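Local coordinates for protease (Helicobacter pylori, PDB 5EUF), which probably acts as a zinc-dependent family M16 peptidase that cleaves the cytoplasmic domain of human junctional adhesion molecule A and so weakens the gastric epithelial barrier, at residues T12-L17 and H212-K217; G29-D34 and I95-A100; V35-G40 and K190-L195; M145-F150 and V310-A315; V252-K257 and S412-L417. All coordinates share one frame; numbering follows the deposited sequence.

Interaction 1: residues T12-L17 and H212-K217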
# COMPACT_ATOMS: atom_id res chain seq x y z
N THR B 12 25.33 25.90 10.66
CA THR B 12 25.36 24.45 10.72
C THR B 12 26.46 23.99 11.67
O THR B 12 27.60 24.44 11.58
CB THR B 12 25.58 23.82 9.34
OG1 THR B 12 24.51 24.21 8.46
CG2 THR B 12 25.63 22.30 9.44
N LEU B 13 26.11 23.09 12.58
CA LEU B 13 27.05 22.60 13.59
C LEU B 13 27.90 21.46 13.04
O LEU B 13 27.68 20.99 11.92
CB LEU B 13 26.30 22.15 14.84
CG LEU B 13 26.08 23.19 15.95
CD1 LEU B 13 25.79 24.57 15.39
CD2 LEU B 13 24.97 22.74 16.88
N LYS B 14 28.87 21.01 13.83
CA LYS B 14 29.83 20.00 13.37
C LYS B 14 29.19 18.62 13.23
O LYS B 14 29.81 17.70 12.70
CB LYS B 14 31.02 19.92 14.32
CG LYS B 14 30.72 19.33 15.69
CD LYS B 14 31.99 19.17 16.51
CE LYS B 14 31.73 18.44 17.82
NZ LYS B 14 32.98 18.23 18.60
N ASN B 15 27.96 18.48 13.71
CA ASN B 15 27.25 17.21 13.61
C ASN B 15 26.14 17.28 12.56
O ASN B 15 25.33 16.36 12.45
CB ASN B 15 26.67 16.81 14.96
CG ASN B 15 25.90 17.93 15.62
OD1 ASN B 15 25.55 18.92 14.98
ND2 ASN B 15 25.64 17.79 16.92
N GLY B 16 26.10 18.38 11.82
CA GLY B 16 25.13 18.54 10.75
C GLY B 16 23.82 19.18 11.18
O GLY B 16 22.93 19.39 10.36
N LEU B 17 23.70 19.48 12.47
CA LEU B 17 22.51 20.15 12.98
C LEU B 17 22.46 21.60 12.50
O LEU B 17 23.42 22.35 12.66
CB LEU B 17 22.48 20.11 14.51
CG LEU B 17 21.23 20.76 15.12
CD1 LEU B 17 20.15 19.73 15.36
CD2 LEU B 17 21.56 21.51 16.40
N HIS B 212 24.40 23.05 23.92
CA HIS B 212 23.62 21.85 24.22
C HIS B 212 23.61 20.81 23.10
O HIS B 212 23.32 19.64 23.35
CB HIS B 212 22.18 22.24 24.57
CG HIS B 212 22.07 23.08 25.80
ND1 HIS B 212 22.06 24.46 25.76
CD2 HIS B 212 21.96 22.74 27.11
CE1 HIS B 212 21.95 24.93 26.99
NE2 HIS B 212 21.89 23.91 27.83
N PHE B 213 23.92 21.23 21.88
CA PHE B 213 23.73 20.34 20.74
C PHE B 213 25.00 19.97 19.97
O PHE B 213 25.03 18.96 19.28
CB PHE B 213 22.71 20.97 19.78
CG PHE B 213 21.33 21.09 20.36
CD1 PHE B 213 20.40 20.08 20.20
CD2 PHE B 213 20.96 22.22 21.06
CE1 PHE B 213 19.13 20.19 20.73
CE2 PHE B 213 19.69 22.34 21.60
CZ PHE B 213 18.77 21.32 21.43
N GLU B 214 26.04 20.79 20.08
CA GLU B 214 27.25 20.58 19.28
C GLU B 214 27.95 19.27 19.62
O GLU B 214 28.60 18.67 18.77
CB GLU B 214 28.22 21.75 19.47
CG GLU B 214 29.38 21.76 18.49
CD GLU B 214 30.35 22.89 18.75
OE1 GLU B 214 30.72 23.11 19.92
OE2 GLU B 214 30.74 23.57 17.77
N SER B 215 27.79 18.82 20.86
CA SER B 215 28.48 17.62 21.33
C SER B 215 27.68 16.34 21.10
O SER B 215 28.17 15.24 21.34
CB SER B 215 28.83 17.76 22.81
OG SER B 215 27.76 18.37 23.52
N LEU B 216 26.44 16.48 20.63
CA LEU B 216 25.61 15.31 20.33
C LEU B 216 26.13 14.59 19.09
O LEU B 216 26.56 15.22 18.13
CB LEU B 216 24.15 15.72 20.13
CG LEU B 216 23.41 16.18 21.39
CD1 LEU B 216 21.92 16.27 21.15
CD2 LEU B 216 23.70 15.25 22.56
N LYS B 217 26.09 13.26 19.13
CA LYS B 217 26.69 12.47 18.06
C LYS B 217 25.64 11.88 17.12
O LYS B 217 24.48 11.69 17.50
CB LYS B 217 27.54 11.34 18.66
CG LYS B 217 28.64 11.82 19.60
CD LYS B 217 29.52 12.88 18.96
CE LYS B 217 30.52 13.46 19.96
NZ LYS B 217 31.20 14.68 19.44

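Interaction 2: residues G29-D34 and I95-A100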
# COMPACT_ATOMS: atom_id res chain seq x y z
N GLY B 29 10.28 39.94 24.95
CA GLY B 29 10.38 38.79 25.83
C GLY B 29 9.98 37.49 25.17
O GLY B 29 10.68 36.49 25.28
N VAL B 30 8.85 37.51 24.47
CA VAL B 30 8.26 36.29 23.92
C VAL B 30 9.10 35.65 22.81
O VAL B 30 9.48 36.31 21.85
CB VAL B 30 6.85 36.58 23.37
CG1 VAL B 30 6.19 35.30 22.88
CG2 VAL B 30 5.99 37.25 24.43
N ILE B 31 9.39 34.37 22.97
CA ILE B 31 10.08 33.60 21.94
C ILE B 31 9.45 32.23 21.75
O ILE B 31 8.60 31.81 22.54
CB ILE B 31 11.58 33.38 22.27
CG1 ILE B 31 11.73 32.44 23.46
CG2 ILE B 31 12.29 34.71 22.50
CD1 ILE B 31 13.16 32.03 23.73
N GLU B 32 9.87 31.53 20.70
CA GLU B 32 9.48 30.14 20.51
C GLU B 32 10.70 29.30 20.13
O GLU B 32 11.44 29.65 19.21
CB GLU B 32 8.39 30.00 19.45
CG GLU B 32 7.97 28.55 19.23
CD GLU B 32 6.76 28.41 18.33
OE1 GLU B 32 6.82 27.60 17.38
OE2 GLU B 32 5.75 29.11 18.56
N VAL B 33 10.89 28.19 20.83
CA VAL B 33 12.02 27.31 20.58
C VAL B 33 11.59 26.07 19.82
O VAL B 33 10.91 25.20 20.37
CB VAL B 33 12.70 26.88 21.90
CG1 VAL B 33 13.96 26.09 21.61
CG2 VAL B 33 13.02 28.10 22.74
N ASP B 34 11.99 25.97 18.55
CA ASP B 34 11.58 24.86 17.70
C ASP B 34 12.67 23.83 17.48
O ASP B 34 13.84 24.17 17.29
CB ASP B 34 11.10 25.38 16.34
CG ASP B 34 9.71 25.96 16.39
OD1 ASP B 34 9.56 27.09 16.88
OD2 ASP B 34 8.77 25.27 15.94
N ILE B 95 8.53 24.97 22.12
CA ILE B 95 8.19 25.53 23.43
C ILE B 95 7.88 27.01 23.31
O ILE B 95 8.66 27.78 22.75
CB ILE B 95 9.34 25.34 24.45
CG1 ILE B 95 9.57 23.85 24.74
CG2 ILE B 95 9.04 26.07 25.74
CD1 ILE B 95 10.69 23.60 25.73
N LYS B 96 6.73 27.42 23.85
CA LYS B 96 6.36 28.83 23.92
C LYS B 96 6.75 29.41 25.27
O LYS B 96 6.20 29.02 26.30
CB LYS B 96 4.86 29.01 23.69
CG LYS B 96 4.44 28.96 22.24
CD LYS B 96 4.97 30.16 21.49
CE LYS B 96 4.44 31.46 22.07
NZ LYS B 96 4.92 32.63 21.30
N THR B 97 7.69 30.35 25.27
CA THR B 97 8.13 30.96 26.52
C THR B 97 8.80 32.31 26.29
O THR B 97 8.59 32.95 25.25
CB THR B 97 9.09 30.03 27.29
OG1 THR B 97 9.56 30.70 28.47
CG2 THR B 97 10.27 29.63 26.42
N SER B 98 9.60 32.75 27.26
CA SER B 98 10.35 33.99 27.13
C SER B 98 11.83 33.69 26.90
O SER B 98 12.24 32.53 26.95
CB SER B 98 10.17 34.87 28.36
OG SER B 98 10.60 34.20 29.53
N GLU B 99 12.62 34.73 26.66
CA GLU B 99 14.04 34.55 26.36
C GLU B 99 14.80 34.11 27.60
O GLU B 99 15.90 33.55 27.51
CB GLU B 99 14.65 35.83 25.79
CG GLU B 99 14.97 36.91 26.82
CD GLU B 99 16.39 36.81 27.34
OE1 GLU B 99 17.20 36.08 26.73
OE2 GLU B 99 16.70 37.46 28.36
N ALA B 100 14.22 34.35 28.77
CA ALA B 100 14.83 33.95 30.03
C ALA B 100 14.86 32.43 30.16
O ALA B 100 15.69 31.87 30.86
CB ALA B 100 14.09 34.57 31.20

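Interaction 3: residues V35-G40 and K190-L195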
# COMPACT_ATOMS: atom_id res chain seq x y z
N VAL B 35 12.28 22.56 17.50
CA VAL B 35 13.13 21.48 17.04
C VAL B 35 12.41 20.72 15.93
O VAL B 35 11.39 20.07 16.18
CB VAL B 35 13.50 20.51 18.17
CG1 VAL B 35 14.21 19.29 17.60
CG2 VAL B 35 14.38 21.21 19.19
N LEU B 36 12.94 20.81 14.72
CA LEU B 36 12.32 20.15 13.58
C LEU B 36 13.09 18.90 13.17
O LEU B 36 14.31 18.93 13.00
CB LEU B 36 12.25 21.10 12.39
CG LEU B 36 11.82 22.54 12.66
CD1 LEU B 36 11.89 23.35 11.37
CD2 LEU B 36 10.42 22.57 13.24
N TYR B 37 12.38 17.79 13.02
CA TYR B 37 12.97 16.58 12.48
C TYR B 37 12.43 16.32 11.08
O TYR B 37 11.21 16.31 10.87
CB TYR B 37 12.70 15.38 13.39
CG TYR B 37 13.44 15.43 14.71
CD1 TYR B 37 14.76 15.00 14.80
CD2 TYR B 37 12.82 15.88 15.86
CE1 TYR B 37 15.44 15.03 16.00
CE2 TYR B 37 13.49 15.91 17.07
CZ TYR B 37 14.80 15.49 17.14
OH TYR B 37 15.47 15.53 18.34
N LYS B 38 13.32 16.11 10.12
CA LYS B 38 12.92 15.83 8.75
C LYS B 38 12.38 14.41 8.62
O LYS B 38 12.89 13.62 7.83
CB LYS B 38 14.09 16.05 7.79
CG LYS B 38 14.69 17.44 7.84
CD LYS B 38 15.88 17.55 6.91
CE LYS B 38 16.44 18.97 6.89
NZ LYS B 38 17.66 19.05 6.03
N VAL B 39 11.36 14.10 9.41
CA VAL B 39 10.73 12.78 9.40
C VAL B 39 9.22 12.90 9.43
O VAL B 39 8.67 13.79 10.08
CB VAL B 39 11.15 11.92 10.60
CG1 VAL B 39 11.16 10.45 10.21
CG2 VAL B 39 12.50 12.35 11.14
N GLY B 40 8.55 11.97 8.76
CA GLY B 40 7.10 11.93 8.78
C GLY B 40 6.62 10.54 8.40
O GLY B 40 7.38 9.58 8.46
N LYS B 190 22.08 15.39 12.37
CA LYS B 190 22.21 15.67 10.94
C LYS B 190 20.85 15.75 10.25
O LYS B 190 20.73 16.26 9.14
CB LYS B 190 23.09 14.61 10.27
N ASN B 191 19.82 15.23 10.91
CA ASN B 191 18.48 15.20 10.35
C ASN B 191 17.55 16.16 11.10
O ASN B 191 16.33 16.14 10.91
CB ASN B 191 17.91 13.78 10.39
CG ASN B 191 16.71 13.59 9.47
OD1 ASN B 191 16.65 14.18 8.39
ND2 ASN B 191 15.76 12.78 9.91
N ALA B 192 18.13 17.00 11.95
CA ALA B 192 17.33 17.88 12.80
C ALA B 192 17.66 19.36 12.61
O ALA B 192 18.77 19.71 12.22
CB ALA B 192 17.50 17.49 14.26
N ILE B 193 16.68 20.21 12.91
CA ILE B 193 16.84 21.66 12.82
C ILE B 193 16.34 22.34 14.08
O ILE B 193 15.20 22.12 14.50
CB ILE B 193 16.08 22.25 11.61
CG1 ILE B 193 16.59 21.67 10.30
CG2 ILE B 193 16.19 23.77 11.61
CD1 ILE B 193 15.80 22.12 9.08
N VAL B 194 17.18 23.16 14.69
CA VAL B 194 16.78 23.94 15.86
C VAL B 194 16.47 25.37 15.44
O VAL B 194 17.36 26.11 15.01
CB VAL B 194 17.87 23.94 16.95
CG1 VAL B 194 17.45 24.83 18.12
CG2 VAL B 194 18.14 22.52 17.43
N LEU B 195 15.21 25.75 15.57
CA LEU B 195 14.73 27.05 15.13
C LEU B 195 14.27 27.90 16.31
O LEU B 195 13.46 27.45 17.12
CB LEU B 195 13.59 26.88 14.12
CG LEU B 195 12.79 28.11 13.69
CD1 LEU B 195 13.65 29.04 12.84
CD2 LEU B 195 11.54 27.70 12.94

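Interaction 4: residues M145-F150 and V310-A315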
# COMPACT_ATOMS: atom_id res chain seq x y z
N MSE B 145 -12.05 8.95 9.25
CA MSE B 145 -12.12 7.80 8.35
C MSE B 145 -12.07 8.24 6.90
O MSE B 145 -11.40 7.62 6.07
CB MSE B 145 -13.40 7.00 8.60
CG MSE B 145 -13.49 5.70 7.82
SE MSE B 145 -12.16 4.39 8.39
CE MSE B 145 -12.76 2.86 7.33
N LEU B 146 -12.79 9.32 6.59
CA LEU B 146 -12.82 9.88 5.25
C LEU B 146 -11.43 10.34 4.82
O LEU B 146 -11.02 10.12 3.68
CB LEU B 146 -13.80 11.06 5.18
CG LEU B 146 -13.92 11.78 3.84
CD1 LEU B 146 -14.47 10.84 2.78
CD2 LEU B 146 -14.80 13.01 3.98
N TYR B 147 -10.72 10.96 5.75
CA TYR B 147 -9.36 11.45 5.52
C TYR B 147 -8.41 10.29 5.21
O TYR B 147 -7.61 10.35 4.27
CB TYR B 147 -8.88 12.22 6.75
CG TYR B 147 -7.64 13.07 6.56
CD1 TYR B 147 -7.69 14.25 5.82
CD2 TYR B 147 -6.44 12.72 7.15
CE1 TYR B 147 -6.56 15.03 5.65
CE2 TYR B 147 -5.30 13.50 7.00
CZ TYR B 147 -5.37 14.65 6.25
OH TYR B 147 -4.25 15.43 6.09
N PHE B 148 -8.53 9.22 5.99
CA PHE B 148 -7.66 8.05 5.84
C PHE B 148 -7.98 7.28 4.56
O PHE B 148 -7.08 6.99 3.77
CB PHE B 148 -7.80 7.14 7.05
CG PHE B 148 -6.72 6.10 7.17
CD1 PHE B 148 -5.50 6.42 7.74
CD2 PHE B 148 -6.93 4.81 6.71
CE1 PHE B 148 -4.50 5.47 7.85
CE2 PHE B 148 -5.94 3.85 6.83
CZ PHE B 148 -4.72 4.18 7.40
N ARG B 149 -9.25 6.95 4.37
CA ARG B 149 -9.68 6.18 3.20
C ARG B 149 -9.42 6.93 1.89
O ARG B 149 -9.29 6.31 0.84
CB ARG B 149 -11.16 5.82 3.31
CG ARG B 149 -11.50 4.85 4.43
CD ARG B 149 -10.94 3.45 4.18
NE ARG B 149 -11.54 2.80 3.01
CZ ARG B 149 -10.94 2.70 1.83
NH1 ARG B 149 -9.73 3.19 1.64
NH2 ARG B 149 -11.56 2.09 0.82
N PHE B 150 -9.35 8.26 1.95
CA PHE B 150 -9.05 9.03 0.75
C PHE B 150 -7.63 8.76 0.28
O PHE B 150 -7.41 8.44 -0.89
CB PHE B 150 -9.24 10.53 0.99
CG PHE B 150 -8.80 11.39 -0.17
CD1 PHE B 150 -9.66 11.63 -1.23
CD2 PHE B 150 -7.53 11.94 -0.21
CE1 PHE B 150 -9.26 12.41 -2.31
CE2 PHE B 150 -7.12 12.71 -1.28
CZ PHE B 150 -7.98 12.95 -2.33
N VAL B 310 -1.65 16.95 -3.06
CA VAL B 310 -3.07 16.80 -3.31
C VAL B 310 -3.84 18.08 -2.95
O VAL B 310 -3.66 18.65 -1.87
CB VAL B 310 -3.65 15.60 -2.52
CG1 VAL B 310 -5.12 15.81 -2.18
CG2 VAL B 310 -3.46 14.31 -3.30
N PHE B 311 -4.69 18.53 -3.87
CA PHE B 311 -5.65 19.59 -3.58
C PHE B 311 -6.96 18.92 -3.17
O PHE B 311 -7.51 18.13 -3.93
CB PHE B 311 -5.85 20.49 -4.80
CG PHE B 311 -6.51 21.80 -4.48
CD1 PHE B 311 -7.88 21.87 -4.25
CD2 PHE B 311 -5.76 22.96 -4.41
CE1 PHE B 311 -8.48 23.07 -3.95
CE2 PHE B 311 -6.37 24.17 -4.12
CZ PHE B 311 -7.73 24.23 -3.89
N LEU B 312 -7.45 19.26 -1.99
CA LEU B 312 -8.52 18.47 -1.38
C LEU B 312 -9.81 19.24 -1.13
O LEU B 312 -9.80 20.29 -0.48
CB LEU B 312 -8.01 17.87 -0.07
CG LEU B 312 -8.90 16.82 0.60
CD1 LEU B 312 -9.17 15.67 -0.34
CD2 LEU B 312 -8.23 16.33 1.88
N PHE B 313 -10.92 18.71 -1.64
CA PHE B 313 -12.26 19.24 -1.34
C PHE B 313 -13.00 18.31 -0.39
O PHE B 313 -13.15 17.12 -0.67
CB PHE B 313 -13.08 19.42 -2.62
CG PHE B 313 -12.54 20.46 -3.55
CD1 PHE B 313 -12.97 21.78 -3.46
CD2 PHE B 313 -11.62 20.13 -4.53
CE1 PHE B 313 -12.49 22.74 -4.32
CE2 PHE B 313 -11.13 21.09 -5.40
CZ PHE B 313 -11.57 22.39 -5.29
N ILE B 314 -13.49 18.85 0.72
CA ILE B 314 -14.25 18.05 1.68
C ILE B 314 -15.58 18.71 2.03
O ILE B 314 -15.62 19.90 2.35
CB ILE B 314 -13.45 17.80 2.97
CG1 ILE B 314 -12.13 17.09 2.66
CG2 ILE B 314 -14.27 16.99 3.96
CD1 ILE B 314 -11.31 16.76 3.88
N ALA B 315 -16.66 17.94 1.96
CA ALA B 315 -17.99 18.48 2.25
C ALA B 315 -18.87 17.46 2.99
O ALA B 315 -18.92 16.29 2.62
CB ALA B 315 -18.66 18.93 0.97

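Interaction 5: residues V252-K257 and S412-L417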
# COMPACT_ATOMS: atom_id res chain seq x y z
N VAL B 252 -18.23 13.74 1.60
CA VAL B 252 -17.54 13.53 0.33
C VAL B 252 -16.13 14.10 0.36
O VAL B 252 -15.88 15.16 0.95
CB VAL B 252 -18.33 14.15 -0.85
CG1 VAL B 252 -18.46 15.66 -0.67
CG2 VAL B 252 -17.66 13.83 -2.18
N ALA B 253 -15.20 13.39 -0.26
CA ALA B 253 -13.84 13.90 -0.42
C ALA B 253 -13.46 13.85 -1.90
O ALA B 253 -13.40 12.78 -2.49
CB ALA B 253 -12.86 13.09 0.41
N LEU B 254 -13.22 15.02 -2.48
CA LEU B 254 -12.81 15.10 -3.88
C LEU B 254 -11.43 15.74 -3.96
O LEU B 254 -11.26 16.92 -3.67
CB LEU B 254 -13.82 15.90 -4.70
CG LEU B 254 -13.43 16.22 -6.15
CD1 LEU B 254 -13.14 14.95 -6.94
CD2 LEU B 254 -14.51 17.04 -6.84
N GLY B 255 -10.44 14.95 -4.36
CA GLY B 255 -9.07 15.42 -4.43
C GLY B 255 -8.46 15.31 -5.81
O GLY B 255 -8.72 14.36 -6.54
N TYR B 256 -7.65 16.30 -6.16
CA TYR B 256 -6.95 16.30 -7.43
C TYR B 256 -5.44 16.29 -7.20
O TYR B 256 -4.94 17.01 -6.33
CB TYR B 256 -7.35 17.52 -8.26
CG TYR B 256 -8.78 17.49 -8.76
CD1 TYR B 256 -9.82 18.01 -8.00
CD2 TYR B 256 -9.09 16.93 -9.99
CE1 TYR B 256 -11.13 17.98 -8.45
CE2 TYR B 256 -10.40 16.89 -10.46
CZ TYR B 256 -11.41 17.42 -9.68
OH TYR B 256 -12.71 17.38 -10.15
N LYS B 257 -4.73 15.46 -7.96
CA LYS B 257 -3.28 15.39 -7.85
C LYS B 257 -2.65 16.73 -8.19
O LYS B 257 -3.17 17.49 -9.01
CB LYS B 257 -2.71 14.30 -8.76
CG LYS B 257 -2.90 12.89 -8.22
CD LYS B 257 -2.10 12.66 -6.94
CE LYS B 257 -2.43 11.31 -6.32
NZ LYS B 257 -2.28 10.18 -7.28
N SER B 412 -8.48 12.90 -10.53
CA SER B 412 -9.43 13.04 -9.45
C SER B 412 -9.52 11.78 -8.60
O SER B 412 -9.44 10.66 -9.11
CB SER B 412 -10.82 13.39 -9.99
OG SER B 412 -11.42 12.27 -10.61
N THR B 413 -9.68 11.98 -7.30
CA THR B 413 -9.95 10.89 -6.37
C THR B 413 -11.17 11.27 -5.55
O THR B 413 -11.23 12.35 -4.98
CB THR B 413 -8.75 10.62 -5.45
OG1 THR B 413 -7.59 10.33 -6.24
CG2 THR B 413 -9.05 9.46 -4.52
N THR B 414 -12.15 10.37 -5.50
CA THR B 414 -13.41 10.67 -4.84
C THR B 414 -13.79 9.59 -3.84
O THR B 414 -13.86 8.41 -4.18
CB THR B 414 -14.54 10.83 -5.86
OG1 THR B 414 -14.20 11.86 -6.79
CG2 THR B 414 -15.84 11.18 -5.17
N VAL B 415 -14.04 9.99 -2.59
CA VAL B 415 -14.45 9.04 -1.56
C VAL B 415 -15.76 9.47 -0.91
O VAL B 415 -15.88 10.58 -0.39
CB VAL B 415 -13.36 8.90 -0.48
CG1 VAL B 415 -13.84 7.97 0.63
CG2 VAL B 415 -12.07 8.38 -1.09
N PHE B 416 -16.74 8.57 -0.94
CA PHE B 416 -18.05 8.84 -0.34
C PHE B 416 -18.18 8.21 1.04
O PHE B 416 -17.72 7.09 1.28
CB PHE B 416 -19.17 8.30 -1.25
CG PHE B 416 -19.22 8.95 -2.60
CD1 PHE B 416 -19.18 10.33 -2.73
CD2 PHE B 416 -19.32 8.18 -3.75
CE1 PHE B 416 -19.23 10.92 -3.98
CE2 PHE B 416 -19.37 8.76 -5.00
CZ PHE B 416 -19.33 10.14 -5.11
N LEU B 417 -18.80 8.94 1.96
CA LEU B 417 -19.04 8.42 3.30
C LEU B 417 -20.53 8.25 3.56
O LEU B 417 -21.28 9.22 3.60
CB LEU B 417 -18.42 9.34 4.36
CG LEU B 417 -18.31 8.73 5.75
CD1 LEU B 417 -17.54 7.42 5.70
CD2 LEU B 417 -17.63 9.70 6.70

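Interaction 1: residues T12-L17 and H212-K217
N15 and F213 bring the flat groups. The carboxamide of N15 points its NH2 edge at two backbone carbonyls, both close to the plane of the amide: ND2 donates to L216 O over 3.0 Å in a nearly straight bond (172°) and to F213 O over 2.7 Å in a more bent one. At the opposite end of the same amide, OD1 accepts L17 N at 3.2 Å, forming an Asx turn, with the donor lying above the carbonyl plane. A chi1 of 50° sets CG between the backbone N and the carbonyl carbon, folding the amide back over its own turn. The F213 ring is met obliquely by L17 CD2, which comes closest at F213 CB, 3.6 Å away; L13 CD2 lies against the same CB.

N15 belongs to the type I turn L13-G16 between strands 9-12 and 18-23. G16 has a positive phi, where a side chain would press on the preceding carbonyl, so glycine fits. The pattern is that of a type I turn with a G1 bulge. Its partner is a second type I turn, F213-L216, which follows on from helix 202-213 and is closed by L216 N on F213 O. This oxygen therefore takes two donors, L216 N and N15 ND2, from opposite faces of its plane.

K14, extended and solvent-facing, crosses E214 at about a right angle, its CG 3.9 Å from E214 CG. K14 NZ and K217 NZ stand 4.1 Å apart, a mildly unfavourable pairing that the carboxylate of E214, not in contact, may partly offset. N15 OD1 stiffens its own turn, while ND2 alone carries the two bonds to the second; asparagine suits because one amide both accepts and donates.

Interaction 2: residues G29-D34 and I95-A100
I31 and T97 form one of the two hydrogen-bonded pairs that join strands 30-37 and 91-98 as antiparallel neighbours in the six-stranded sheet; V33 and I95 form the other. The four backbone bonds include I31 N to T97 O at 2.8 Å, nearly straight at 174°, and V33 N to I95 O at 3.0 Å. Beyond the strand end E99 N adds a weak bond to G29 O. G29 has a positive phi, which glycine tolerates easily.

CA-H...O contacts supplement these bonds, as between E32 CA and I95 O (3.4 Å).

Apolar packing dominates the face carrying I31, V33, T97 and I95: helix 102-113 covers I31, V33 and I95, while T97 packs on F78. Beta-branched residues suit this strand surface. A chi1 of 69° turns I31 CG1 toward the partner strand, so that its tip CD1 reaches E99 CA at 3.7 Å.

Charged side chains occupy the other face, under helix 365-376. E32, its chain extended, lays its carboxylate against the aliphatic part of K96, with E32 CB 4.0 Å from K96 CD, while the two charges remain too far apart for a salt bridge. E32 pairs instead with R92, which also binds D34, and K96 NZ is hydrogen-bonded to S366. The lysine chain, bent at chi2 and chi3, reaches across to strand 30-37, bringing NZ to 3.4 Å from V30 CG1.

Interaction 3: residues V35-G40 and K190-L195
Y37 lays its ring beside the small A192, whose methyl takes up so little room that the ring comes close: CE1 stands 3.7 Å from A192 CB, in an oblique approach. The ring continues into a stack with Y187, and M113 of helix 102-113 packs on both residues of the pair. V35 and V194 share this face of the sheet, with their CG2 methyls in looser contact.

L36 and I193 fill the other face, their CB atoms 4.1 Å apart. Next along it K38 runs past N191 with CB to CD and reaches I193 CD1 only with CE, 3.9 Å away; a long, flexible chain suits a place where an apolar stem must pass a strand.

The strands are antiparallel neighbours in the six-stranded sheet. L36 and I193 exchange two backbone bonds, L36 N to I193 O at 2.6 Å and I193 N to L36 O at 2.7 Å. K38 sits at the centre of an inverse gamma turn, and its N donates to N191 O at 3.1 Å.

N191 wedges its amide into the bend made by K38 and V39. OD1 faces K38 CB, and ND2 lies beside V39 CG2. Backbone bonds set the register, and Y186 O takes up the ND2 donor of the buried N191, a polar group that would otherwise be costly here, with Y37 about 9 Å from the probable proton acceptor E56, side chain to side chain.

Interaction 4: residues M145-F150 and V310-A315
L312 sends its two methyl groups to two different rings of the helix. CD1 sits over one face of F150, 3.7 Å from the ring centroid and only 16° off the ring normal, a CH-pi contact displaced toward the rim near CZ. CD2 approaches the Y147 ring obliquely, its closest atom being Y147 CE1 at 4.3 Å.

F150 has CG anti to the backbone N (chi1 174°), which carries the ring out from helix 142-154 toward the strand; the L312 chain runs past it in the opposite direction. V310 closes in on the far end of the ring, its CG1 lying 3.8 Å from F150 CE2. One helical turn earlier, L146 and I314 slide past each other as CD2 meets CG2 at 4.0 Å.

This is helix-on-sheet packing, helix 142-154 lying against the five-stranded sheet. Strand 309-317 alternates, so V310, L312 and I314 face the helix while F311 and F313 turn toward helix 266-276. On the helix, L146 and F150 are four residues apart and line one side. The axes of the two short segments come within 11.1 Å, and leucine, isoleucine, valine and phenylalanine side chains span the gap.

Every atom touching between these segments is carbon, so this contact rests on dispersion and the exclusion of water.

Interaction 5: residues V252-K257 and S412-L417
Y256 reaches across to S412 with one side of its ring. CB and CG only set the ring's direction: a chi1 of -69° places CG anti to the carbonyl carbon and swings the ring across to the neighbouring strand. Contact begins at CD2, 3.9 Å from S412 CB, tightens to 3.6 Å at CE2 and slackens to 4.1 Å at CZ, beyond which OH forms the tip. The approach is oblique, and a small serine suits a place beside so broad a ring; its OG turns to D409 O. F407 also meets this ring, the planes at about 55°.

Farther along this face L254 CD1 touches T414 OG1, and V252 CG2 packs at the edge of the F416 ring, 3.8 Å from CE1. Four backbone bonds fix the antiparallel register, two in the pair A253-V415 and two in G255-T413; G255 N to T413 O spans 2.8 Å. Having no side chain, G255 lets the F150 ring lie close to its CA.

Strand 309-317 flanks 252-257, and strand 238-243 flanks 412-417. Helix 142-154 packs on the face of A253, T413 and V415, whereas helix 323-338 covers V252, L254, Y256 and F416, sandwiching these two strands between helices.

The five contacts fall into two groups on opposite sides of the chain's centre. Interactions 1, 2 and 3 gather round the six-stranded sheet: strand 30-37 serves both 2 and 3, joined where D34 N approaches L195 O, and L17 of interaction 1 packs on A192 and V194 of interaction 3. Interactions 4 and 5 share the five-stranded sheet, with centres about 6 Å apart. Centres of 3 and 4 are about 27 Å apart. Interactions 3 and 4 both come near the metal site, where H53 and E133 bind a zinc ion. The side chain of V39 comes within about 10 Å of that of H53, and that of Y147 within about 12 Å of the zinc.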